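Long-range contact in conserved lipoprotein, putative (Clostridium novyi, PDB 4L1N), which is of unknown function but is a putative lipoprotein of a family related to beta-propellers, probably tethered to the cell membrane: residues Gln116-Lys121 with Val133-Ala138. Sequence-based numbering, arbitrary orientation.
Sequences QKNTPK and VVISRA
Thr119 and Ser136 face each other as an antiparallel hydrogen-bonded pair, and two backbone bonds set the register: Thr119 N reaches Ser136 O (2.8 Å), and Ser136 N returns to Thr119 O (3.1 Å). Two residues along each strand, Lys121 N bonds to Val134 O (2.7 Å). Just past the last bridge, Asn118 with Arg137, Ala138 N bonds to Lys117 O where the chains leave the strands. On the face bearing Thr119 and Ser136, CG2 of Thr119 lies 3.6 Å from Ser136 OG, while its OG1, anti to the backbone N (chi1 -175°), turns to Gly94 N and Pro120 O. Lys121 bends its chain past the Ser136 hydroxyl, and its NZ shares a water with Arg137 O and, weakly, Ala138 O. The pairing belongs to a beta hairpin, strands 118-125 and 130-137, at one margin of an antiparallel sheet in a protein whose family is grouped with the beta-propellers. On the other face Pro120 CB packs 3.9 Å from Val133 CG1, and both side chains rest on Ile96. Toward the exposed end, Asn118 OD1 takes a weak bond from Arg137 NH1 (3.4 Å), the amide and guanidinium planes 64° apart. Lys117 runs alongside Arg137, NZ over one guanidinium face toward its rim: like charges without a hydrogen bond. Farther out, Ile135 meets Met51 and Phe52, and Gln113 NE2 bonds to Asn118 O.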
ATOM      1  N   GLN A 116       4.037   1.007 -16.551  1.00 77.98           N
ATOM      2  CA  GLN A 116       3.519   1.834 -15.453  1.00 74.83           C
ATOM      3  C   GLN A 116       2.015   1.565 -15.251  1.00 74.70           C
ATOM      4  O   GLN A 116       1.213   2.505 -15.355  1.00 74.99           O
ATOM      5  CB  GLN A 116       3.766   3.327 -15.777  1.00 78.35           C
ATOM      6  CG  GLN A 116       5.242   3.746 -15.849  1.00 87.71           C
ATOM      7  CD  GLN A 116       5.782   4.175 -14.505  1.00 98.87           C
ATOM      8  OE1 GLN A 116       6.446   3.401 -13.794  1.00 89.98           O
ATOM      9  NE2 GLN A 116       5.511   5.426 -14.128  1.00 88.31           N
ATOM     10  N   LYS A 117       1.618   0.290 -14.958  1.00 66.81           N
ATOM     11  CA  LYS A 117       0.197  -0.030 -14.835  1.00 63.96           C
ATOM     12  C   LYS A 117      -0.338  -0.093 -13.392  1.00 65.04           C
ATOM     13  O   LYS A 117      -1.514   0.215 -13.200  1.00 64.11           O
ATOM     14  CB  LYS A 117      -0.174  -1.318 -15.600  1.00 66.54           C
ATOM     15  CG  LYS A 117       0.337  -2.648 -15.038  1.00 86.74           C
ATOM     16  CD  LYS A 117      -0.689  -3.784 -15.239  1.00 98.32           C
ATOM     17  CE  LYS A 117      -0.588  -4.484 -16.580  1.00111.81           C
ATOM     18  NZ  LYS A 117      -1.779  -5.333 -16.852  1.00119.89           N
ATOM     19  N   ASN A 118       0.480  -0.516 -12.401  1.00 59.87           N
ATOM     20  CA  ASN A 118       0.033  -0.660 -11.006  1.00 55.97           C
ATOM     21  C   ASN A 118       0.720   0.299 -10.067  1.00 58.36           C
ATOM     22  O   ASN A 118       1.793   0.824 -10.380  1.00 59.85           O
ATOM     23  CB  ASN A 118       0.211  -2.080 -10.515  1.00 52.28           C
ATOM     24  CG  ASN A 118      -0.844  -2.988 -11.065  1.00 65.84           C
ATOM     25  OD1 ASN A 118      -2.037  -2.693 -11.010  1.00 65.81           O
ATOM     26  ND2 ASN A 118      -0.433  -4.088 -11.650  1.00 55.12           N
ATOM     27  N   THR A 119       0.101   0.518  -8.895  1.00 51.63           N
ATOM     28  CA  THR A 119       0.594   1.482  -7.917  1.00 50.85           C
ATOM     29  C   THR A 119       0.265   1.144  -6.455  1.00 53.30           C
ATOM     30  O   THR A 119      -0.814   0.605  -6.204  1.00 52.32           O
ATOM     31  CB  THR A 119      -0.075   2.842  -8.246  1.00 54.07           C
ATOM     32  OG1 THR A 119       0.456   3.845  -7.405  1.00 55.10           O
ATOM     33  CG2 THR A 119      -1.607   2.823  -8.083  1.00 48.37           C
ATOM     34  N   PRO A 120       1.096   1.540  -5.448  1.00 49.03           N
ATOM     35  CA  PRO A 120       0.610   1.454  -4.063  1.00 47.09           C
ATOM     36  C   PRO A 120      -0.556   2.447  -3.953  1.00 50.95           C
ATOM     37  O   PRO A 120      -0.420   3.575  -4.436  1.00 52.95           O
ATOM     38  CB  PRO A 120       1.820   1.879  -3.220  1.00 49.26           C
ATOM     39  CG  PRO A 120       2.692   2.593  -4.106  1.00 55.38           C
ATOM     40  CD  PRO A 120       2.413   2.203  -5.514  1.00 51.40           C
ATOM     41  N   LYS A 121      -1.710   2.032  -3.410  1.00 44.34           N
ATOM     42  CA  LYS A 121      -2.884   2.907  -3.306  1.00 43.96           C
ATOM     43  C   LYS A 121      -3.185   3.290  -1.845  1.00 51.14           C
ATOM     44  O   LYS A 121      -3.634   4.414  -1.602  1.00 53.49           O
ATOM     45  CB  LYS A 121      -4.109   2.235  -3.957  1.00 44.01           C
ATOM     46  CG  LYS A 121      -5.390   3.053  -3.984  1.00 56.95           C
ATOM     47  CD  LYS A 121      -5.295   4.363  -4.757  1.00 60.79           C
ATOM     48  CE  LYS A 121      -6.447   4.541  -5.696  1.00 65.16           C
ATOM     49  NZ  LYS A 121      -6.023   5.288  -6.904  1.00 85.74           N
ATOM     50  N   VAL A 133       0.091  -2.987   2.356  1.00 47.48           N
ATOM     51  CA  VAL A 133       0.032  -2.197   1.126  1.00 46.19           C
ATOM     52  C   VAL A 133      -1.089  -2.719   0.212  1.00 49.50           C
ATOM     53  O   VAL A 133      -1.168  -3.921  -0.070  1.00 48.40           O
ATOM     54  CB  VAL A 133       1.407  -2.158   0.377  1.00 49.30           C
ATOM     55  CG1 VAL A 133       1.356  -1.240  -0.844  1.00 48.81           C
ATOM     56  CG2 VAL A 133       2.541  -1.744   1.300  1.00 50.19           C
ATOM     57  N   VAL A 134      -1.920  -1.789  -0.287  1.00 46.06           N
ATOM     58  CA  VAL A 134      -2.941  -2.087  -1.283  1.00 44.76           C
ATOM     59  C   VAL A 134      -2.349  -1.701  -2.640  1.00 50.93           C
ATOM     60  O   VAL A 134      -1.893  -0.570  -2.810  1.00 51.27           O
ATOM     61  CB  VAL A 134      -4.308  -1.408  -1.025  1.00 46.46           C
ATOM     62  CG1 VAL A 134      -5.263  -1.655  -2.190  1.00 44.49           C
ATOM     63  CG2 VAL A 134      -4.923  -1.885   0.285  1.00 45.39           C
ATOM     64  N   ILE A 135      -2.318  -2.656  -3.580  1.00 48.04           N
ATOM     65  CA  ILE A 135      -1.819  -2.422  -4.920  1.00 48.87           C
ATOM     66  C   ILE A 135      -3.000  -2.479  -5.866  1.00 52.73           C
ATOM     67  O   ILE A 135      -3.656  -3.520  -5.992  1.00 53.16           O
ATOM     68  CB  ILE A 135      -0.647  -3.364  -5.303  1.00 53.11           C
ATOM     69  CG1 ILE A 135       0.634  -2.881  -4.581  1.00 54.92           C
ATOM     70  CG2 ILE A 135      -0.413  -3.383  -6.827  1.00 54.87           C
ATOM     71  CD1 ILE A 135       1.593  -3.892  -4.261  1.00 66.79           C
ATOM     72  N   SER A 136      -3.280  -1.313  -6.491  1.00 48.28           N
ATOM     73  CA  SER A 136      -4.333  -1.041  -7.469  1.00 47.46           C
ATOM     74  C   SER A 136      -3.744  -0.601  -8.813  1.00 52.84           C
ATOM     75  O   SER A 136      -2.566  -0.302  -8.870  1.00 54.00           O
ATOM     76  CB  SER A 136      -5.256   0.058  -6.940  1.00 49.90           C
ATOM     77  OG  SER A 136      -4.619   1.326  -6.889  1.00 54.73           O
ATOM     78  N   ARG A 137      -4.570  -0.513  -9.878  1.00 50.82           N
ATOM     79  CA  ARG A 137      -4.181  -0.017 -11.192  1.00 53.10           C
ATOM     80  C   ARG A 137      -3.873   1.463 -11.046  1.00 61.79           C
ATOM     81  O   ARG A 137      -4.512   2.132 -10.227  1.00 61.85           O
ATOM     82  CB  ARG A 137      -5.264  -0.283 -12.255  1.00 53.88           C
ATOM     83  CG  ARG A 137      -5.355  -1.744 -12.741  1.00 65.27           C
ATOM     84  CD  ARG A 137      -4.284  -2.103 -13.760  1.00 86.77           C
ATOM     85  NE  ARG A 137      -4.602  -3.297 -14.550  1.00105.41           N
ATOM     86  CZ  ARG A 137      -4.349  -4.552 -14.176  1.00124.49           C
ATOM     87  NH1 ARG A 137      -3.811  -4.804 -12.987  1.00108.64           N
ATOM     88  NH2 ARG A 137      -4.654  -5.564 -14.978  1.00116.65           N
ATOM     89  N   ALA A 138      -2.821   1.943 -11.741  1.00 61.76           N
ATOM     90  CA  ALA A 138      -2.322   3.311 -11.637  1.00 64.10           C
ATOM     91  C   ALA A 138      -3.244   4.317 -12.301  1.00 74.95           C
ATOM     92  O   ALA A 138      -3.301   5.472 -11.872  1.00 76.26           O
ATOM     93  CB  ALA A 138      -0.938   3.403 -12.248  1.00 66.31           C
TER
HETATM   94  O   HOH W   1      -4.915   5.071  -9.420  1.00 56.96           O